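Local coordinates for protein beta-agarase B (Zobellia galactanivorans, PDB 4ATF) that hydrolyses the beta-1,4-linkages of agarose at random with retention of anomeric configuration, as a homodimeric endo-acting glycoside hydrolase of family 16, at residues D148-F160 and L274-L286. The protein carries 1 engineered substitution. Residues are numbered along the deposited sequence; the frame is centred on the assembly and turned at random.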
ATOM      1  N   ASP A 148       1.437  -8.023 -17.110  1.00 12.19           N
ATOM      2  CA  ASP A 148       2.394  -8.768 -17.970  1.00 13.87           C
ATOM      3  C   ASP A 148       2.921  -7.882 -19.124  1.00 14.10           C
ATOM      4  O   ASP A 148       4.077  -8.038 -19.562  1.00 13.90           O
ATOM      5  CB  ASP A 148       1.688  -9.967 -18.601  1.00 14.54           C
ATOM      6  CG  ASP A 148       1.285 -11.036 -17.524  1.00 18.27           C
ATOM      7  OD1 ASP A 148       2.024 -11.171 -16.485  1.00 19.98           O
ATOM      8  OD2 ASP A 148       0.267 -11.752 -17.743  1.00 18.58           O
ATOM      9  N   TYR A 149       2.061  -6.984 -19.623  1.00 13.41           N
ATOM     10  CA  TYR A 149       2.361  -6.236 -20.847  1.00 14.01           C
ATOM     11  C   TYR A 149       1.780  -4.844 -20.735  1.00 13.85           C
ATOM     12  O   TYR A 149       0.704  -4.705 -20.158  1.00 13.21           O
ATOM     13  CB  TYR A 149       1.709  -6.942 -22.038  1.00 14.77           C
ATOM     14  CG  TYR A 149       2.079  -6.283 -23.361  1.00 17.01           C
ATOM     15  CD1 TYR A 149       3.306  -6.529 -23.988  1.00 18.20           C
ATOM     16  CD2 TYR A 149       1.202  -5.361 -23.972  1.00 19.18           C
ATOM     17  CE1 TYR A 149       3.641  -5.878 -25.211  1.00 19.81           C
ATOM     18  CE2 TYR A 149       1.538  -4.714 -25.162  1.00 19.95           C
ATOM     19  CZ  TYR A 149       2.742  -4.959 -25.784  1.00 21.52           C
ATOM     20  OH  TYR A 149       3.013  -4.251 -26.993  1.00 22.34           O
ATOM     21  N   SER A 150       2.449  -3.824 -21.312  1.00 12.03           N
ATOM     22  CA  SER A 150       1.891  -2.433 -21.367  1.00 12.70           C
ATOM     23  C   SER A 150       1.621  -1.931 -22.834  1.00 13.70           C
ATOM     24  O   SER A 150       2.549  -1.736 -23.619  1.00 13.99           O
ATOM     25  CB  SER A 150       2.828  -1.444 -20.649  1.00 12.44           C
ATOM     26  OG  SER A 150       2.453  -0.061 -20.924  1.00 12.35           O
ATOM     27  N   GLU A 151       0.367  -1.752 -23.234  1.00 13.49           N
ATOM     28  CA  GLU A 151       0.068  -1.218 -24.551  1.00 15.00           C
ATOM     29  C   GLU A 151       0.517   0.245 -24.642  1.00 15.14           C
ATOM     30  O   GLU A 151       0.906   0.665 -25.726  1.00 16.36           O
ATOM     31  CB  GLU A 151      -1.448  -1.252 -24.869  1.00 15.00           C
ATOM     32  CG  GLU A 151      -2.031  -2.605 -25.089  0.70 16.15           C
ATOM     33  CD  GLU A 151      -3.423  -2.560 -25.693  0.70 16.78           C
ATOM     34  OE1 GLU A 151      -4.022  -1.465 -25.855  0.70 14.48           O
ATOM     35  OE2 GLU A 151      -3.870  -3.647 -26.059  0.70 17.25           O
ATOM     36  N   SER A 152       0.396   1.027 -23.544  1.00 15.42           N
ATOM     37  CA  SER A 152       0.781   2.449 -23.609  1.00 15.60           C
ATOM     38  C   SER A 152       2.291   2.541 -24.022  1.00 16.30           C
ATOM     39  O   SER A 152       2.669   3.331 -24.907  1.00 14.89           O
ATOM     40  CB  SER A 152       0.483   3.175 -22.253  1.00 15.99           C
ATOM     41  OG  SER A 152       1.279   2.659 -21.173  1.00 15.16           O
ATOM     42  N   ALA A 153       3.154   1.709 -23.405  1.00 15.50           N
ATOM     43  CA  ALA A 153       4.592   1.742 -23.754  1.00 15.30           C
ATOM     44  C   ALA A 153       4.942   0.850 -24.942  1.00 16.18           C
ATOM     45  O   ALA A 153       6.036   1.000 -25.511  1.00 16.75           O
ATOM     46  CB  ALA A 153       5.445   1.366 -22.537  1.00 14.30           C
ATOM     47  N   GLY A 154       4.027  -0.061 -25.342  1.00 15.73           N
ATOM     48  CA  GLY A 154       4.324  -1.013 -26.425  1.00 14.52           C
ATOM     49  C   GLY A 154       5.427  -1.984 -25.971  1.00 16.22           C
ATOM     50  O   GLY A 154       6.344  -2.286 -26.735  1.00 16.23           O
ATOM     51  N   LYS A 155       5.349  -2.456 -24.712  1.00 15.99           N
ATOM     52  CA  LYS A 155       6.423  -3.358 -24.201  1.00 17.16           C
ATOM     53  C   LYS A 155       5.994  -4.423 -23.197  1.00 16.19           C
ATOM     54  O   LYS A 155       5.071  -4.220 -22.399  1.00 15.89           O
ATOM     55  CB  LYS A 155       7.725  -2.600 -23.735  1.00 18.34           C
ATOM     56  CG  LYS A 155       7.573  -1.473 -22.761  1.00 23.60           C
ATOM     57  CD  LYS A 155       8.882  -1.018 -22.036  1.00 27.26           C
ATOM     58  CE  LYS A 155       9.771  -0.126 -22.857  1.00 30.19           C
ATOM     59  NZ  LYS A 155      10.873   0.447 -22.069  1.00 28.65           N
ATOM     60  N   ASP A 156       6.695  -5.549 -23.238  1.00 14.73           N
ATOM     61  CA  ASP A 156       6.691  -6.526 -22.152  1.00 15.63           C
ATOM     62  C   ASP A 156       6.930  -5.807 -20.824  1.00 14.93           C
ATOM     63  O   ASP A 156       7.856  -4.965 -20.730  1.00 15.63           O
ATOM     64  CB  ASP A 156       7.782  -7.559 -22.456  1.00 17.30           C
ATOM     65  CG  ASP A 156       7.846  -8.702 -21.462  1.00 22.34           C
ATOM     66  OD1 ASP A 156       7.739  -8.481 -20.310  1.00 23.24           O
ATOM     67  OD2 ASP A 156       8.139  -9.843 -21.854  1.00 29.88           O
ATOM     68  N   HIS A 157       6.114  -6.089 -19.790  1.00 13.49           N
ATOM     69  CA  HIS A 157       6.129  -5.291 -18.549  1.00 12.93           C
ATOM     70  C   HIS A 157       6.708  -6.162 -17.383  1.00 13.95           C
ATOM     71  O   HIS A 157       6.545  -5.872 -16.215  1.00 13.17           O
ATOM     72  CB  HIS A 157       4.709  -4.628 -18.377  1.00 12.43           C
ATOM     73  CG  HIS A 157       4.523  -3.770 -17.154  1.00 13.21           C
ATOM     74  ND1 HIS A 157       4.773  -2.410 -17.121  1.00 14.25           N
ATOM     75  CD2 HIS A 157       3.999  -4.078 -15.952  1.00  9.04           C
ATOM     76  CE1 HIS A 157       4.438  -1.932 -15.938  1.00 10.49           C
ATOM     77  NE2 HIS A 157       3.975  -2.924 -15.214  1.00 14.09           N
ATOM     78  N   SER A 158       7.457  -7.212 -17.742  1.00 13.42           N
ATOM     79  CA  SER A 158       7.852  -8.195 -16.749  1.00 14.95           C
ATOM     80  C   SER A 158       8.938  -7.582 -15.819  1.00 15.15           C
ATOM     81  O   SER A 158       9.191  -8.068 -14.694  1.00 15.13           O
ATOM     82  CB  SER A 158       8.255  -9.538 -17.445  1.00 14.62           C
ATOM     83  OG  SER A 158       9.491  -9.332 -18.095  1.00 16.76           O
ATOM     84  N   TYR A 159       9.555  -6.473 -16.242  1.00 15.08           N
ATOM     85  CA  TYR A 159      10.434  -5.748 -15.294  1.00 15.02           C
ATOM     86  C   TYR A 159       9.706  -5.396 -13.995  1.00 14.29           C
ATOM     87  O   TYR A 159      10.280  -5.504 -12.876  1.00 13.45           O
ATOM     88  CB  TYR A 159      10.957  -4.473 -15.925  1.00 15.73           C
ATOM     89  CG  TYR A 159      11.889  -3.723 -14.987  1.00 18.83           C
ATOM     90  CD1 TYR A 159      13.280  -4.039 -14.955  1.00 22.29           C
ATOM     91  CD2 TYR A 159      11.409  -2.717 -14.137  1.00 19.88           C
ATOM     92  CE1 TYR A 159      14.178  -3.339 -14.105  1.00 24.08           C
ATOM     93  CE2 TYR A 159      12.292  -2.024 -13.269  1.00 23.88           C
ATOM     94  CZ  TYR A 159      13.701  -2.338 -13.282  1.00 25.76           C
ATOM     95  OH  TYR A 159      14.596  -1.670 -12.436  1.00 28.27           O
ATOM     96  N   PHE A 160       8.465  -4.945 -14.151  1.00 11.89           N
ATOM     97  CA  PHE A 160       7.571  -4.692 -13.021  1.00 12.00           C
ATOM     98  C   PHE A 160       6.719  -5.865 -12.519  1.00 11.73           C
ATOM     99  O   PHE A 160       6.454  -5.958 -11.277  1.00 12.94           O
ATOM    100  CB  PHE A 160       6.657  -3.522 -13.402  1.00 10.76           C
ATOM    101  CG  PHE A 160       7.405  -2.218 -13.478  1.00 13.96           C
ATOM    102  CD1 PHE A 160       7.854  -1.596 -12.294  1.00 15.12           C
ATOM    103  CD2 PHE A 160       7.755  -1.649 -14.717  1.00 16.10           C
ATOM    104  CE1 PHE A 160       8.574  -0.345 -12.360  1.00 19.46           C
ATOM    105  CE2 PHE A 160       8.503  -0.409 -14.780  1.00 16.33           C
ATOM    106  CZ  PHE A 160       8.886   0.239 -13.596  1.00 15.93           C
ATOM    107  N   LEU A 274       9.101  10.300 -22.884  1.00 27.97           N
ATOM    108  CA  LEU A 274       9.141   9.240 -23.935  1.00 28.42           C
ATOM    109  C   LEU A 274       7.940   8.331 -23.812  1.00 26.79           C
ATOM    110  O   LEU A 274       7.646   7.846 -22.694  1.00 24.89           O
ATOM    111  CB  LEU A 274      10.411   8.388 -23.774  1.00 28.70           C
ATOM    112  CG  LEU A 274      11.696   9.081 -24.235  1.00 31.18           C
ATOM    113  CD1 LEU A 274      12.923   8.235 -23.910  1.00 33.76           C
ATOM    114  CD2 LEU A 274      11.633   9.430 -25.763  1.00 33.73           C
ATOM    115  N   GLN A 275       7.242   8.099 -24.913  1.00 26.79           N
ATOM    116  CA  GLN A 275       6.145   7.099 -24.939  1.00 26.89           C
ATOM    117  C   GLN A 275       6.613   5.742 -24.378  1.00 26.85           C
ATOM    118  O   GLN A 275       5.868   5.042 -23.660  1.00 25.20           O
ATOM    119  CB  GLN A 275       5.555   6.897 -26.361  1.00 28.30           C
ATOM    120  CG  GLN A 275       4.113   6.261 -26.391  1.00 26.57           C
ATOM    121  CD  GLN A 275       3.059   6.956 -25.482  1.00 27.64           C
ATOM    122  OE1 GLN A 275       2.987   8.176 -25.470  1.00 29.86           O
ATOM    123  NE2 GLN A 275       2.233   6.172 -24.726  1.00 22.94           N
ATOM    124  N   SER A 276       7.858   5.389 -24.656  1.00 26.06           N
ATOM    125  CA  SER A 276       8.365   4.092 -24.305  1.00 26.78           C
ATOM    126  C   SER A 276       8.571   3.876 -22.800  1.00 26.22           C
ATOM    127  O   SER A 276       8.811   2.741 -22.387  1.00 26.71           O
ATOM    128  CB  SER A 276       9.678   3.850 -25.106  1.00 28.74           C
ATOM    129  OG  SER A 276      10.744   4.353 -24.324  1.00 33.16           O
ATOM    130  N   ASN A 277       8.487   4.933 -21.972  1.00 23.43           N
ATOM    131  CA  ASN A 277       8.607   4.811 -20.515  1.00 23.03           C
ATOM    132  C   ASN A 277       7.253   5.223 -19.899  1.00 19.89           C
ATOM    133  O   ASN A 277       7.190   5.543 -18.694  1.00 17.64           O
ATOM    134  CB  ASN A 277       9.672   5.781 -19.897  1.00 24.81           C
ATOM    135  CG  ASN A 277      11.092   5.477 -20.327  0.80 31.28           C
ATOM    136  OD1 ASN A 277      11.818   6.380 -20.729  0.80 37.46           O
ATOM    137  ND2 ASN A 277      11.492   4.214 -20.254  0.80 34.20           N
ATOM    138  N   THR A 278       6.206   5.271 -20.743  1.00 17.29           N
ATOM    139  CA  THR A 278       4.859   5.704 -20.296  1.00 17.30           C
ATOM    140  C   THR A 278       3.979   4.493 -20.038  1.00 15.38           C
ATOM    141  O   THR A 278       3.658   3.734 -20.967  1.00 14.97           O
ATOM    142  CB  THR A 278       4.195   6.628 -21.340  1.00 17.37           C
ATOM    143  OG1 THR A 278       5.031   7.766 -21.498  1.00 17.78           O
ATOM    144  CG2 THR A 278       2.837   7.097 -20.862  1.00 16.23           C
ATOM    145  N   TYR A 279       3.676   4.271 -18.774  1.00 14.29           N
ATOM    146  CA  TYR A 279       2.956   3.016 -18.339  1.00 13.50           C
ATOM    147  C   TYR A 279       1.633   3.381 -17.667  1.00 13.72           C
ATOM    148  O   TYR A 279       1.575   3.644 -16.445  1.00 12.68           O
ATOM    149  CB  TYR A 279       3.790   2.216 -17.342  1.00 13.19           C
ATOM    150  CG  TYR A 279       5.189   1.856 -17.836  1.00 13.27           C
ATOM    151  CD1 TYR A 279       5.361   0.844 -18.810  1.00 15.80           C
ATOM    152  CD2 TYR A 279       6.343   2.468 -17.295  1.00 15.48           C
ATOM    153  CE1 TYR A 279       6.629   0.470 -19.262  1.00 16.92           C
ATOM    154  CE2 TYR A 279       7.646   2.094 -17.738  1.00 15.22           C
ATOM    155  CZ  TYR A 279       7.762   1.082 -18.725  1.00 18.88           C
ATOM    156  OH  TYR A 279       8.998   0.649 -19.226  1.00 21.23           O
ATOM    157  N   THR A 280       0.569   3.348 -18.452  1.00 12.91           N
ATOM    158  CA  THR A 280      -0.753   3.687 -17.910  1.00 13.66           C
ATOM    159  C   THR A 280      -1.801   2.982 -18.836  1.00 13.74           C
ATOM    160  O   THR A 280      -1.515   2.767 -20.024  1.00 13.83           O
ATOM    161  CB  THR A 280      -0.941   5.256 -17.901  1.00 14.26           C
ATOM    162  OG1 THR A 280      -2.157   5.621 -17.223  1.00 14.15           O
ATOM    163  CG2 THR A 280      -0.903   5.823 -19.367  1.00 14.12           C
ATOM    164  N   PRO A 281      -2.974   2.576 -18.281  1.00 13.21           N
ATOM    165  CA  PRO A 281      -3.898   1.770 -19.108  1.00 12.82           C
ATOM    166  C   PRO A 281      -4.424   2.539 -20.320  1.00 14.67           C
ATOM    167  O   PRO A 281      -4.714   3.742 -20.232  1.00 15.80           O
ATOM    168  CB  PRO A 281      -5.062   1.465 -18.152  1.00 12.81           C
ATOM    169  CG  PRO A 281      -4.503   1.624 -16.769  1.00 12.67           C
ATOM    170  CD  PRO A 281      -3.452   2.729 -16.891  1.00 11.33           C
ATOM    171  N   THR A 282      -4.491   1.880 -21.454  1.00 14.76           N
ATOM    172  CA  THR A 282      -5.192   2.445 -22.622  1.00 16.04           C
ATOM    173  C   THR A 282      -6.693   2.096 -22.466  1.00 16.74           C
ATOM    174  O   THR A 282      -7.052   1.275 -21.593  1.00 13.94           O
ATOM    175  CB  THR A 282      -4.688   1.778 -23.939  1.00 17.13           C
ATOM    176  OG1 THR A 282      -4.965   0.380 -23.852  1.00 17.00           O
ATOM    177  CG2 THR A 282      -3.132   1.985 -24.134  1.00 16.50           C
ATOM    178  N   ASP A 283      -7.550   2.686 -23.312  1.00 17.54           N
ATOM    179  CA  ASP A 283      -8.982   2.368 -23.305  1.00 19.25           C
ATOM    180  C   ASP A 283      -9.193   0.907 -23.646  0.70 18.91           C
ATOM    181  O   ASP A 283      -9.997   0.270 -23.002  1.00 18.74           O
ATOM    182  CB  ASP A 283      -9.792   3.302 -24.222  0.70 18.72           C
ATOM    183  CG  ASP A 283      -9.999   4.639 -23.596  0.70 20.59           C
ATOM    184  OD1 ASP A 283      -9.911   4.787 -22.346  0.70 18.45           O
ATOM    185  OD2 ASP A 283     -10.272   5.576 -24.332  0.70 22.72           O
ATOM    186  N   ASN A 284      -8.425   0.376 -24.595  1.00 17.87           N
ATOM    187  CA  ASN A 284      -8.484  -1.053 -24.905  1.00 19.90           C
ATOM    188  C   ASN A 284      -8.199  -1.954 -23.667  1.00 18.51           C
ATOM    189  O   ASN A 284      -8.895  -2.951 -23.417  1.00 17.69           O
ATOM    190  CB  ASN A 284      -7.504  -1.376 -26.073  1.00 20.29           C
ATOM    191  CG  ASN A 284      -7.694  -2.794 -26.644  1.00 24.34           C
ATOM    192  OD1 ASN A 284      -8.818  -3.263 -26.847  1.00 26.01           O
ATOM    193  ND2 ASN A 284      -6.593  -3.474 -26.891  1.00 25.09           N
ATOM    194  N   GLU A 285      -7.167  -1.601 -22.884  1.00 16.89           N
ATOM    195  CA  GLU A 285      -6.802  -2.367 -21.701  1.00 15.66           C
ATOM    196  C   GLU A 285      -7.837  -2.236 -20.591  1.00 16.19           C
ATOM    197  O   GLU A 285      -8.070  -3.221 -19.857  1.00 16.24           O
ATOM    198  CB  GLU A 285      -5.425  -1.940 -21.161  1.00 14.45           C
ATOM    199  CG  GLU A 285      -4.224  -2.469 -22.120  1.00 13.68           C
ATOM    200  CD  GLU A 285      -2.901  -1.910 -21.684  1.00 17.38           C
ATOM    201  OE1 GLU A 285      -2.848  -0.700 -21.297  1.00 18.33           O
ATOM    202  OE2 GLU A 285      -1.901  -2.645 -21.728  1.00 17.93           O
ATOM    203  N   LEU A 286      -8.445  -1.053 -20.461  1.00 15.03           N
ATOM    204  CA  LEU A 286      -9.499  -0.868 -19.443  1.00 16.59           C
ATOM    205  C   LEU A 286     -10.797  -1.653 -19.773  1.00 18.64           C
ATOM    206  O   LEU A 286     -11.622  -1.859 -18.886  1.00 17.73           O
ATOM    207  CB  LEU A 286      -9.868   0.621 -19.257  1.00 16.05           C
ATOM    208  CG  LEU A 286      -8.762   1.481 -18.604  1.00 14.92           C
ATOM    209  CD1 LEU A 286      -9.172   3.041 -18.605  1.00 16.31           C
ATOM    210  CD2 LEU A 286      -8.424   1.003 -17.196  1.00 14.70           C
TER
HETATM  211  O   HOH W   1      -1.569  -3.681 -19.339  1.00 23.54           O
HETATM  212  O   HOH W   2      -0.405   0.211 -20.808  1.00 13.69           O
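Glu-151 and Glu-285 lie alongside each other, running in opposite directions with their carboxylate planes 17° apart, where the hairpin 149–156, closed by a G1 beta bulge, meets a capping box at the start of helix 283–286. Glu-285 OE2 takes the backbone N of Glu-151 from above its carboxylate plane (2.9 Å), while OE1 serves Thr-282 N within the box. With CG anti to the carbonyl carbon (chi1 -70°) and an extended chain, Glu-151 reaches the helix start: its OE1 accepts from Thr-282 OG1 at 2.9 Å, and OE2 offers its syn lone pair to Asn-284 ND2. Replacing Glu-151 by an alanine is likely to leave Thr-282 OG1 and Asn-284 ND2 without that acceptor and open a gap beside Glu-285.

Next along the turn, Ser-152 OG donates to Thr-278 O (2.6 Å) and accepts from Thr-280 N in a nearly straight bond, 167° at the hydrogen. On the substrate side, one face of the Tyr-279 ring receives the edges of His-157, in an offset edge-to-face pair, and Phe-160, with planes at 68°. Phe-160 and Tyr-279 belong to the glycan-binding pocket, at whose edge the cluster packs the start of helix 158–161 against Tyr-279. Gln-275 NE2 also holds the backbone, donating to Ser-152 O at 2.9 Å from above the carbonyl plane, with the oxygen in the amide plane of Gln-275.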